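Local coordinates for cytochrome c (Pseudomonas aeruginosa, PDB 6RTE), which probably oxidises dihydro-heme d1 to heme d1 as the dehydrogenase NirN, an eight-bladed beta-propeller enzyme that also carries a heme c, at residues 355-358 against 359-362; 421-424 against 425-428; 453-457 against 458-462; 474-477 against 478-481; 494-497 against 498-501. One frame throughout, in Å; residues are numbered along the deposited sequence.

How the contacts relate
Five local contacts follow one another along the chain of the propeller; none nests within or crosses another. Contact 1 lies in the connection from strand 346-350 to strand 362-365, where one blade gives way to the next. Contact 2 leads into strand 427-431, the third strand of the sheet 405-441. Contacts 3 and 4 close hairpins of the sheet built from strands 449-454 to 482-488: 453-462 joins its first two strands and 474-481 its last two, and the two contacts touch through backbone bonds between and just beyond strands 460-465 and 470-476. Contact 5 takes in the end of strand 491-496, which returns to strand 150-154 and closes the ring, and the helix after it; it touches contact 3 but not contact 4.

Contact 1 (355-358 against 359-362); sequences MPHL and GSGI
Two backbone hydrogen bonds wind 355-358 into 359-362. Ser360 N gives its hydrogen to His357 O at 3.1 Å, and one step on Gly361 N does the same to Leu358 O at 3.0 Å. Each links residues three apart, the spacing of a 3-10 turn, and both donors stand well above the plane of the carbonyl they use, as so tight a winding demands. His357 itself is the centre of an inverse gamma turn, in which Leu358 N reaches back weakly to Pro356 O.

The side chains of His357 and Ser360 also meet across this turn. With CG of His357 swung anti to the backbone N (chi1 -176°), the imidazole leans over the start of the second segment, and Ser360 CB sits over one ring face, 3.9 Å from the centroid of the His357 ring, as a CH-pi contact. Ser360 OG comes to 2.7 Å from His357 NE2. Gly359, in the middle, brings no side chain to the flank of the ring, while Leu358 turns its buried isobutyl group away, onto Phe372 and Thr374 of strand 370-374.

ND1 of His357 is bonded to Asp316 and Ser360 OG to the carbonyl of Phe403, whose ring also meets the imidazole. The histidine is therefore fixed both in position and in rotation: Asp316 holds ND1, while Ser360 CB lies on one face of the ring.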
loop_
_atom_site.group_PDB
_atom_site.type_symbol
_atom_site.label_atom_id
_atom_site.label_comp_id
_atom_site.label_asym_id
_atom_site.label_seq_id
_atom_site.Cartn_x
_atom_site.Cartn_y
_atom_site.Cartn_z
ATOM N N MET A 355 -13.119 -8.313 12.208
ATOM C CA MET A 355 -13.126 -7.506 10.997
ATOM C C MET A 355 -12.175 -8.135 9.986
ATOM O O MET A 355 -10.949 -8.028 10.145
ATOM C CB MET A 355 -12.726 -6.055 11.291
ATOM C CG MET A 355 -11.593 -5.864 12.286
ATOM S SD MET A 355 -11.450 -4.133 12.779
ATOM C CE MET A 355 -10.057 -4.196 13.901
ATOM N N PRO A 356 -12.674 -8.806 8.952
ATOM C CA PRO A 356 -11.775 -9.432 7.979
ATOM C C PRO A 356 -11.145 -8.410 7.049
ATOM O O PRO A 356 -11.746 -7.394 6.692
ATOM C CB PRO A 356 -12.697 -10.390 7.213
ATOM C CG PRO A 356 -14.033 -9.745 7.287
ATOM C CD PRO A 356 -14.093 -9.041 8.621
ATOM N N HIS A 357 -9.902 -8.697 6.665
ATOM C CA HIS A 357 -9.120 -7.819 5.795
ATOM C C HIS A 357 -9.441 -8.187 4.347
ATOM O O HIS A 357 -8.666 -8.841 3.647
ATOM C CB HIS A 357 -7.637 -7.958 6.118
ATOM C CG HIS A 357 -6.753 -7.024 5.353
ATOM N ND1 HIS A 357 -7.221 -5.872 4.757
ATOM C CD2 HIS A 357 -5.428 -7.077 5.084
ATOM C CE1 HIS A 357 -6.221 -5.255 4.153
ATOM N NE2 HIS A 357 -5.121 -5.966 4.335
ATOM N N LEU A 358 -10.623 -7.753 3.895
ATOM C CA LEU A 358 -11.119 -8.179 2.587
ATOM C C LEU A 358 -10.188 -7.760 1.458
ATOM O O LEU A 358 -10.074 -8.472 0.453
ATOM C CB LEU A 358 -12.518 -7.611 2.346
ATOM C CG LEU A 358 -13.641 -8.169 3.227
ATOM C CD1 LEU A 358 -14.931 -7.408 2.959
ATOM C CD2 LEU A 358 -13.835 -9.655 2.993
ATOM N N GLY A 359 -9.517 -6.614 1.598
ATOM C CA GLY A 359 -8.656 -6.135 0.533
ATOM C C GLY A 359 -7.550 -7.103 0.171
ATOM O O GLY A 359 -7.059 -7.093 -0.959
ATOM N N SER A 360 -7.144 -7.951 1.117
ATOM C CA SER A 360 -6.065 -8.905 0.897
ATOM C C SER A 360 -6.557 -10.299 0.529
ATOM O O SER A 360 -5.734 -11.195 0.328
ATOM C CB SER A 360 -5.179 -8.993 2.144
ATOM O OG SER A 360 -4.507 -7.768 2.372
ATOM N N GLY A 361 -7.866 -10.505 0.428
ATOM C CA GLY A 361 -8.376 -11.814 0.086
ATOM C C GLY A 361 -8.097 -12.177 -1.358
ATOM O O GLY A 361 -7.860 -11.324 -2.210
ATOM N N ILE A 362 -8.124 -13.477 -1.638
ATOM C CA ILE A 362 -7.802 -13.976 -2.966
ATOM C C ILE A 362 -8.835 -15.012 -3.389
ATOM O O ILE A 362 -9.571 -15.572 -2.568
ATOM C CB ILE A 362 -6.380 -14.576 -3.037
ATOM C CG1 ILE A 362 -6.253 -15.785 -2.116
ATOM C CG2 ILE A 362 -5.354 -13.518 -2.662
ATOM C CD1 ILE A 362 -5.014 -16.629 -2.384
#

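Contact 2 (421-424 against 425-428); sequences GKKH and DEIL
A salt-bridge network at the mouth of strand 427-431 joins Lys423, in the loop before the strand, to Asp425 and Glu426. The ammonium group is shared unequally. Lys423 NZ stands 2.9 Å from Asp425 OD1, on the syn lone pair of that oxygen, and makes a weak, longer bond of 3.5 Å to Glu426 OE1. A lysine suits the place because its long chain can reach round: bent once at chi2 (80°), it then runs nearly straight, and its CD and CE pass alongside OD1 before NZ arrives. Asp425, short and buried, holds its carboxylate close to its own backbone, with CG between N and the carbonyl carbon, a torsion (chi1 50°) that turns OD1 to Lys423 NZ; the longer Glu426 comes in from the next position along the chain. The backbone N of Asp425 is buried by this contact and has no partner in the model.

Each acid also has a second cation. Asp425 OD2 pairs with Arg442 and accepts from Gly446 N, whereas Glu426 OE2 pairs with Arg440. Positive and negative groups thus interleave, which probably keeps both acids ionised. Arg440 belongs to strand 437-441, the outer neighbour of 427-431 in this blade; on its other flank runs strand 413-417, against which Ile427 and Leu428 pack.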
loop_
_atom_site.group_PDB
_atom_site.type_symbol
_atom_site.label_atom_id
_atom_site.label_comp_id
_atom_site.label_asym_id
_atom_site.label_seq_id
_atom_site.Cartn_x
_atom_site.Cartn_y
_atom_site.Cartn_z
ATOM N N GLY A 421 -0.436 -11.282 14.997
ATOM C CA GLY A 421 -0.636 -11.996 16.239
ATOM C C GLY A 421 0.566 -11.916 17.165
ATOM O O GLY A 421 1.635 -11.435 16.801
ATOM N N LYS A 422 0.367 -12.394 18.400
ATOM C CA LYS A 422 1.483 -12.498 19.332
ATOM C C LYS A 422 2.525 -13.483 18.814
ATOM O O LYS A 422 3.731 -13.282 18.997
ATOM C CB LYS A 422 0.975 -12.921 20.712
ATOM N N LYS A 423 2.069 -14.558 18.175
ATOM C CA LYS A 423 2.923 -15.503 17.460
ATOM C C LYS A 423 2.873 -15.130 15.985
ATOM O O LYS A 423 1.788 -15.081 15.396
ATOM C CB LYS A 423 2.438 -16.934 17.708
ATOM C CG LYS A 423 2.801 -17.977 16.655
ATOM C CD LYS A 423 4.229 -18.475 16.793
ATOM C CE LYS A 423 4.372 -19.864 16.186
ATOM N NZ LYS A 423 5.793 -20.273 16.034
ATOM N N HIS A 424 4.033 -14.859 15.390
ATOM C CA HIS A 424 4.036 -14.220 14.078
ATOM C C HIS A 424 5.308 -14.445 13.269
ATOM O O HIS A 424 5.778 -13.529 12.585
ATOM C CB HIS A 424 3.813 -12.713 14.260
ATOM C CG HIS A 424 4.764 -12.083 15.235
ATOM N ND1 HIS A 424 6.094 -11.867 14.946
ATOM C CD2 HIS A 424 4.581 -11.647 16.503
ATOM C CE1 HIS A 424 6.685 -11.310 15.987
ATOM N NE2 HIS A 424 5.790 -11.165 16.944
ATOM N N ASP A 425 5.858 -15.659 13.312
ATOM C CA ASP A 425 7.070 -15.983 12.565
ATOM C C ASP A 425 6.846 -17.104 11.554
ATOM O O ASP A 425 7.814 -17.671 11.041
ATOM C CB ASP A 425 8.207 -16.354 13.524
ATOM C CG ASP A 425 7.795 -17.403 14.557
ATOM O OD1 ASP A 425 6.790 -18.116 14.346
ATOM O OD2 ASP A 425 8.483 -17.508 15.594
ATOM N N GLU A 426 5.591 -17.410 11.236
ATOM C CA GLU A 426 5.251 -18.568 10.423
ATOM C C GLU A 426 4.372 -18.139 9.262
ATOM O O GLU A 426 3.416 -17.375 9.448
ATOM C CB GLU A 426 4.533 -19.622 11.271
ATOM C CG GLU A 426 4.937 -21.051 10.972
ATOM C CD GLU A 426 4.664 -21.983 12.139
ATOM O OE1 GLU A 426 5.506 -22.045 13.063
ATOM O OE2 GLU A 426 3.600 -22.639 12.142
ATOM N N ILE A 427 4.707 -18.627 8.069
ATOM C CA ILE A 427 3.884 -18.481 6.876
ATOM C C ILE A 427 3.135 -19.791 6.672
ATOM O O ILE A 427 3.744 -20.868 6.675
ATOM C CB ILE A 427 4.742 -18.140 5.646
ATOM C CG1 ILE A 427 5.481 -16.815 5.857
ATOM C CG2 ILE A 427 3.884 -18.091 4.383
ATOM C CD1 ILE A 427 4.577 -15.620 6.120
ATOM N N LEU A 428 1.821 -19.705 6.501
ATOM C CA LEU A 428 0.969 -20.882 6.404
ATOM C C LEU A 428 0.636 -21.157 4.946
ATOM O O LEU A 428 0.291 -20.235 4.199
ATOM C CB LEU A 428 -0.319 -20.682 7.201
ATOM C CG LEU A 428 -0.123 -20.199 8.632
ATOM C CD1 LEU A 428 -1.468 -19.891 9.275
ATOM C CD2 LEU A 428 0.646 -21.236 9.432
#

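Contact 3 (453-457 against 458-462); sequences EFTRD and GRYAL
Backbone bonds pair Glu453 with Leu462, the nitrogen of each donating to the oxygen of the other; the bond from Leu462 N to Glu453 O is the shorter, at 2.7 Å. Thr455 N then donates to Tyr460 O at 3.0 Å, and Gly458 N closes a type I turn on Thr455 O.

Side-chain bonds brace the bend. Thr455 OG1 accepts from Tyr460 N at 3.1 Å and donates to Asp457 OD1, a double role made possible because chi1 (51°) sets the hydroxyl over the turn. The same OD1 receives Arg459 N from above the carboxylate plane at 3.0 Å, in a nearly straight bond (169°), and also a water that bridges weakly to Arg459 NH1.

This is the hairpin between strands 449-454 and 460-465, the first two of a propeller blade. The Asp-Gly-Arg sequence at its tip recurs elsewhere in the chain. Gly458 suits its position because phi is positive there (76°), a conformation easy for a residue without CB.

A salt bridge joins Asp457 OD2 to Arg459 NE, at the guanidinium edge; the modelled separation is implausibly short, so its exact geometry is doubtful. The two planar groups stand almost perpendicular, and Tyr460 CE2 lies over one guanidinium face.

Apolar contact is supplied by Phe454, whose CE2 meets Ala461 CB at 3.8 Å; the small alanine accommodates the ring, which also meets Trp415 edge-to-face. Thr455 CG2 lies at the edge of the Tyr460 ring.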
loop_
_atom_site.group_PDB
_atom_site.type_symbol
_atom_site.label_atom_id
_atom_site.label_comp_id
_atom_site.label_asym_id
_atom_site.label_seq_id
_atom_site.Cartn_x
_atom_site.Cartn_y
_atom_site.Cartn_z
ATOM N N GLU A 453 5.491 -13.102 -2.409
ATOM C CA GLU A 453 5.386 -12.862 -3.844
ATOM C C GLU A 453 6.139 -13.973 -4.565
ATOM O O GLU A 453 7.128 -14.496 -4.047
ATOM C CB GLU A 453 5.960 -11.488 -4.227
ATOM C CG GLU A 453 5.749 -11.085 -5.678
ATOM C CD GLU A 453 4.370 -10.520 -5.938
ATOM O OE1 GLU A 453 3.486 -10.698 -5.076
ATOM O OE2 GLU A 453 4.172 -9.891 -6.992
ATOM N N PHE A 454 5.658 -14.336 -5.756
ATOM C CA PHE A 454 6.253 -15.396 -6.557
ATOM C C PHE A 454 7.010 -14.832 -7.756
ATOM O O PHE A 454 6.772 -13.704 -8.195
ATOM C CB PHE A 454 5.180 -16.372 -7.071
ATOM C CG PHE A 454 4.413 -17.069 -5.984
ATOM C CD1 PHE A 454 3.266 -16.497 -5.458
ATOM C CD2 PHE A 454 4.830 -18.297 -5.506
ATOM C CE1 PHE A 454 2.553 -17.129 -4.459
ATOM C CE2 PHE A 454 4.118 -18.946 -4.501
ATOM C CZ PHE A 454 2.978 -18.359 -3.978
ATOM N N THR A 455 7.926 -15.644 -8.284
ATOM C CA THR A 455 8.461 -15.416 -9.622
ATOM C C THR A 455 7.337 -15.527 -10.646
ATOM O O THR A 455 6.262 -16.072 -10.372
ATOM C CB THR A 455 9.550 -16.430 -9.963
ATOM O OG1 THR A 455 9.065 -17.758 -9.705
ATOM C CG2 THR A 455 10.815 -16.183 -9.149
ATOM N N ARG A 456 7.602 -15.022 -11.855
ATOM C CA ARG A 456 6.539 -14.961 -12.857
ATOM C C ARG A 456 5.993 -16.350 -13.174
ATOM O O ARG A 456 4.792 -16.495 -13.418
ATOM C CB ARG A 456 7.039 -14.265 -14.128
ATOM C CG ARG A 456 8.197 -14.956 -14.837
ATOM C CD ARG A 456 8.658 -14.167 -16.063
ATOM N NE ARG A 456 7.587 -13.990 -17.048
ATOM C CZ ARG A 456 7.782 -13.876 -18.361
ATOM N NH1 ARG A 456 9.007 -13.924 -18.868
ATOM N NH2 ARG A 456 6.745 -13.721 -19.174
ATOM N N ASP A 457 6.842 -17.377 -13.145
ATOM C CA ASP A 457 6.415 -18.748 -13.414
ATOM C C ASP A 457 6.031 -19.516 -12.151
ATOM O O ASP A 457 5.706 -20.706 -12.242
ATOM C CB ASP A 457 7.520 -19.507 -14.160
ATOM C CG ASP A 457 8.765 -19.719 -13.311
ATOM O OD1 ASP A 457 8.813 -19.191 -12.176
ATOM O OD2 ASP A 457 9.698 -20.413 -13.773
ATOM N N GLY A 458 6.063 -18.877 -10.982
ATOM C CA GLY A 458 5.630 -19.520 -9.756
ATOM C C GLY A 458 6.589 -20.527 -9.168
ATOM O O GLY A 458 6.238 -21.184 -8.179
ATOM N N ARG A 459 7.790 -20.674 -9.735
ATOM C CA ARG A 459 8.733 -21.669 -9.236
ATOM C C ARG A 459 9.323 -21.302 -7.878
ATOM O O ARG A 459 9.750 -22.200 -7.141
ATOM C CB ARG A 459 9.873 -21.875 -10.235
ATOM C CG ARG A 459 9.544 -22.816 -11.385
ATOM C CD ARG A 459 10.793 -23.091 -12.223
ATOM N NE ARG A 459 11.377 -21.852 -12.741
ATOM C CZ ARG A 459 12.676 -21.658 -12.964
ATOM N NH1 ARG A 459 13.094 -20.487 -13.433
ATOM N NH2 ARG A 459 13.559 -22.621 -12.710
ATOM N N TYR A 460 9.365 -20.015 -7.529
ATOM C CA TYR A 460 9.948 -19.580 -6.267
ATOM C C TYR A 460 9.031 -18.580 -5.582
ATOM O O TYR A 460 8.316 -17.819 -6.234
ATOM C CB TYR A 460 11.329 -18.946 -6.468
ATOM C CG TYR A 460 12.341 -19.883 -7.077
ATOM C CD1 TYR A 460 13.042 -20.784 -6.289
ATOM C CD2 TYR A 460 12.595 -19.867 -8.443
ATOM C CE1 TYR A 460 13.970 -21.646 -6.845
ATOM C CE2 TYR A 460 13.521 -20.722 -9.005
ATOM C CZ TYR A 460 14.204 -21.608 -8.202
ATOM O OH TYR A 460 15.127 -22.463 -8.756
ATOM N N ALA A 461 9.072 -18.589 -4.248
ATOM C CA ALA A 461 8.302 -17.675 -3.420
ATOM C C ALA A 461 9.260 -16.861 -2.563
ATOM O O ALA A 461 10.233 -17.395 -2.026
ATOM C CB ALA A 461 7.308 -18.436 -2.532
ATOM N N LEU A 462 8.985 -15.565 -2.441
ATOM C CA LEU A 462 9.865 -14.635 -1.735
ATOM C C LEU A 462 9.139 -14.104 -0.502
ATOM O O LEU A 462 8.137 -13.386 -0.623
ATOM C CB LEU A 462 10.302 -13.497 -2.654
ATOM C CG LEU A 462 11.385 -13.872 -3.670
ATOM C CD1 LEU A 462 10.869 -14.839 -4.730
ATOM C CD2 LEU A 462 11.951 -12.617 -4.309
HETATM O O HOH W 1 11.646 -18.060 -12.135
#

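Contact 4 (474-477 against 478-481); sequences VYDA and HSLE
An Asx turn built on Asp476 begins the bend after strand 470-476. Its OD1 takes two backbone hydrogens, from His478 N at 3.0 Å, nearly along the C-O bond, and from Ser479 N at 3.2 Å, from above the carboxylate plane. CG lies anti to the backbone N (chi1 -172°), which carries the carboxylate forward over these amides. Aspartate suits the spot because its short arm just spans the bend.

The main chain of the same residue grips the returning chain: Asp476 N donates to Glu481 O at 3.0 Å, and Asp476 O accepts from Leu480 N at 2.6 Å, though the latter bond is strongly bent (132°). Together they close the hairpin that leads into strand 482-488, the outermost strand of the blade. Leu480 has a positive phi (75°), the twist by which the chain turns back.

A second side-chain bond, an ST turn, braces the return, with Ser479 OG accepting from Glu481 N at 3.3 Å. Ser479 OG also lies close to Asp476 CB, at 3.1 Å. The ring edge of Tyr475 faces Leu480 O in plane, CD2 being 3.7 Å away, and the tyrosine continues onto Leu441 and Pro443.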
loop_
_atom_site.group_PDB
_atom_site.type_symbol
_atom_site.label_atom_id
_atom_site.label_comp_id
_atom_site.label_asym_id
_atom_site.label_seq_id
_atom_site.Cartn_x
_atom_site.Cartn_y
_atom_site.Cartn_z
ATOM N N VAL A 474 14.208 -16.663 -0.133
ATOM C CA VAL A 474 13.738 -17.287 -1.365
ATOM C C VAL A 474 13.501 -18.766 -1.093
ATOM O O VAL A 474 14.369 -19.448 -0.538
ATOM C CB VAL A 474 14.748 -17.098 -2.509
ATOM C CG1 VAL A 474 14.199 -17.657 -3.834
ATOM C CG2 VAL A 474 15.109 -15.626 -2.658
ATOM N N TYR A 475 12.328 -19.258 -1.489
ATOM C CA TYR A 475 11.934 -20.643 -1.301
ATOM C C TYR A 475 11.566 -21.266 -2.639
ATOM O O TYR A 475 10.929 -20.621 -3.476
ATOM C CB TYR A 475 10.723 -20.767 -0.370
ATOM C CG TYR A 475 11.002 -20.533 1.093
ATOM C CD1 TYR A 475 11.074 -19.247 1.608
ATOM C CD2 TYR A 475 11.162 -21.599 1.964
ATOM C CE1 TYR A 475 11.317 -19.029 2.950
ATOM C CE2 TYR A 475 11.404 -21.390 3.310
ATOM C CZ TYR A 475 11.480 -20.102 3.794
ATOM O OH TYR A 475 11.721 -19.886 5.128
ATOM N N ASP A 476 11.952 -22.524 -2.827
ATOM C CA ASP A 476 11.409 -23.319 -3.920
ATOM C C ASP A 476 9.937 -23.594 -3.630
ATOM O O ASP A 476 9.604 -24.210 -2.610
ATOM C CB ASP A 476 12.196 -24.621 -4.067
ATOM C CG ASP A 476 11.805 -25.408 -5.307
ATOM O OD1 ASP A 476 10.595 -25.530 -5.588
ATOM O OD2 ASP A 476 12.719 -25.913 -6.000
ATOM N N ALA A 477 9.055 -23.131 -4.520
ATOM C CA ALA A 477 7.625 -23.131 -4.229
ATOM C C ALA A 477 7.023 -24.530 -4.196
ATOM O O ALA A 477 5.941 -24.705 -3.628
ATOM C CB ALA A 477 6.881 -22.277 -5.258
ATOM N N HIS A 478 7.684 -25.523 -4.791
ATOM C CA HIS A 478 7.184 -26.894 -4.786
ATOM C C HIS A 478 7.881 -27.765 -3.746
ATOM O O HIS A 478 7.212 -28.418 -2.941
ATOM C CB HIS A 478 7.335 -27.505 -6.183
ATOM C CG HIS A 478 6.525 -26.802 -7.229
ATOM N ND1 HIS A 478 5.166 -26.989 -7.366
ATOM C CD2 HIS A 478 6.879 -25.901 -8.175
ATOM C CE1 HIS A 478 4.717 -26.238 -8.356
ATOM N NE2 HIS A 478 5.737 -25.568 -8.863
ATOM N N SER A 479 9.216 -27.788 -3.746
ATOM C CA SER A 479 9.944 -28.501 -2.703
ATOM C C SER A 479 9.768 -27.834 -1.344
ATOM O O SER A 479 9.795 -28.516 -0.313
ATOM C CB SER A 479 11.429 -28.581 -3.059
ATOM O OG SER A 479 12.113 -27.408 -2.651
ATOM N N LEU A 480 9.597 -26.511 -1.323
ATOM C CA LEU A 480 9.374 -25.718 -0.116
ATOM C C LEU A 480 10.638 -25.525 0.713
ATOM O O LEU A 480 10.549 -25.218 1.902
ATOM C CB LEU A 480 8.281 -26.328 0.771
ATOM C CG LEU A 480 6.935 -26.617 0.103
ATOM C CD1 LEU A 480 5.852 -26.804 1.163
ATOM C CD2 LEU A 480 6.541 -25.515 -0.880
ATOM N N GLU A 481 11.815 -25.673 0.116
ATOM C CA GLU A 481 13.077 -25.527 0.826
ATOM C C GLU A 481 13.669 -24.147 0.561
ATOM O O GLU A 481 13.513 -23.585 -0.526
ATOM C CB GLU A 481 14.076 -26.609 0.397
ATOM C CG GLU A 481 13.529 -28.035 0.421
ATOM C CD GLU A 481 13.725 -28.743 1.759
ATOM O OE1 GLU A 481 14.327 -28.148 2.681
ATOM O OE2 GLU A 481 13.278 -29.904 1.884
#

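Contact 5 (494-497 against 498-501); sequences KYNV and GNKI
Asn496 OD1 accepts the hydrogen of Asn499 N at 3.1 Å, in the plane of its amide and on a lone pair. The backbone O of Asn496 takes Lys500 N at 2.9 Å, and Val497 O takes Ile501 N at 3.0 Å, both donors coming almost straight onto the carbonyl. Around these bonds the side chains close in. Lys500 CG lies against Asn496 O, 3.0 Å off, and bends in its chain at chi2 and chi3 bring NZ to the edge of the Tyr495 ring. Val497 CG1 and Ile501 CD1, 4.2 Å apart, run side by side, pointing the same way along the helix flank.

Asn496 is the N-cap of helix 497-501: its side chain satisfies an amide that has no helical carbonyl before it, and a short asparagine with CG anti to N (chi1 -177°) is well suited to reach it. The chain enters this cap directly from strand 491-496, which pairs with strand 150-154 and so closes the propeller ring.

Neighbours fix the cap in turn. Asn496 ND2 donates to Asn148 OD1, and the backbone N of Asn496 is bonded to the carboxylate of Glu453. Asn499 ND2 reaches Thr455 O, tying the helix to the neighbouring hairpin, while Val497 rests on Leu147, Leu149 and Phe186.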
loop_
_atom_site.group_PDB
_atom_site.type_symbol
_atom_site.label_atom_id
_atom_site.label_comp_id
_atom_site.label_asym_id
_atom_site.label_seq_id
_atom_site.Cartn_x
_atom_site.Cartn_y
_atom_site.Cartn_z
ATOM N N LYS A 494 7.409 -7.106 -1.760
ATOM C CA LYS A 494 8.135 -7.243 -3.014
ATOM C C LYS A 494 7.122 -7.602 -4.094
ATOM O O LYS A 494 6.116 -8.270 -3.833
ATOM C CB LYS A 494 9.268 -8.289 -2.948
ATOM C CG LYS A 494 8.859 -9.760 -3.042
ATOM C CD LYS A 494 8.009 -10.229 -1.859
ATOM C CE LYS A 494 8.660 -9.952 -0.525
ATOM N NZ LYS A 494 7.918 -10.638 0.562
ATOM N N TYR A 495 7.383 -7.125 -5.307
ATOM C CA TYR A 495 6.367 -7.079 -6.350
ATOM C C TYR A 495 6.992 -7.515 -7.658
ATOM O O TYR A 495 7.902 -6.855 -8.168
ATOM C CB TYR A 495 5.776 -5.669 -6.441
ATOM C CG TYR A 495 5.251 -5.214 -5.096
ATOM C CD1 TYR A 495 6.101 -4.653 -4.150
ATOM C CD2 TYR A 495 3.920 -5.392 -4.751
ATOM C CE1 TYR A 495 5.643 -4.269 -2.913
ATOM C CE2 TYR A 495 3.448 -5.005 -3.509
ATOM C CZ TYR A 495 4.314 -4.442 -2.592
ATOM O OH TYR A 495 3.858 -4.045 -1.349
ATOM N N ASN A 496 6.509 -8.645 -8.179
ATOM C CA ASN A 496 7.027 -9.245 -9.403
ATOM C C ASN A 496 6.313 -8.625 -10.593
ATOM O O ASN A 496 5.085 -8.715 -10.697
ATOM C CB ASN A 496 6.826 -10.760 -9.367
ATOM C CG ASN A 496 7.420 -11.458 -10.583
ATOM O OD1 ASN A 496 6.727 -11.706 -11.577
ATOM N ND2 ASN A 496 8.710 -11.773 -10.511
ATOM N N VAL A 497 7.081 -7.990 -11.488
ATOM C CA VAL A 497 6.506 -7.346 -12.670
ATOM C C VAL A 497 5.532 -8.287 -13.373
ATOM O O VAL A 497 4.367 -7.944 -13.617
ATOM C CB VAL A 497 7.619 -6.896 -13.636
ATOM C CG1 VAL A 497 7.021 -6.437 -14.964
ATOM C CG2 VAL A 497 8.465 -5.801 -13.021
ATOM N N GLY A 498 6.012 -9.478 -13.732
ATOM C CA GLY A 498 5.202 -10.396 -14.517
ATOM C C GLY A 498 3.871 -10.710 -13.866
ATOM O O GLY A 498 2.830 -10.701 -14.518
ATOM N N ASN A 499 3.886 -10.988 -12.560
ATOM C CA ASN A 499 2.640 -11.329 -11.887
ATOM C C ASN A 499 1.745 -10.113 -11.692
ATOM O O ASN A 499 0.518 -10.244 -11.723
ATOM C CB ASN A 499 2.943 -12.002 -10.550
ATOM C CG ASN A 499 3.490 -13.398 -10.725
ATOM O OD1 ASN A 499 3.153 -14.083 -11.684
ATOM N ND2 ASN A 499 4.346 -13.822 -9.810
ATOM N N LYS A 500 2.325 -8.923 -11.520
ATOM C CA LYS A 500 1.503 -7.741 -11.280
ATOM C C LYS A 500 0.788 -7.269 -12.539
ATOM O O LYS A 500 -0.315 -6.721 -12.448
ATOM C CB LYS A 500 2.347 -6.592 -10.721
ATOM C CG LYS A 500 3.068 -6.891 -9.420
ATOM C CD LYS A 500 2.160 -7.461 -8.356
ATOM C CE LYS A 500 1.033 -6.513 -8.037
ATOM N NZ LYS A 500 0.426 -6.852 -6.724
ATOM N N ILE A 501 1.397 -7.445 -13.715
ATOM C CA ILE A 501 0.784 -6.998 -14.964
ATOM C C ILE A 501 0.041 -8.119 -15.692
ATOM O O ILE A 501 -0.622 -7.847 -16.708
ATOM C CB ILE A 501 1.835 -6.373 -15.909
ATOM C CG1 ILE A 501 2.731 -7.444 -16.534
ATOM C CG2 ILE A 501 2.683 -5.353 -15.154
ATOM C CD1 ILE A 501 3.736 -6.895 -17.540
#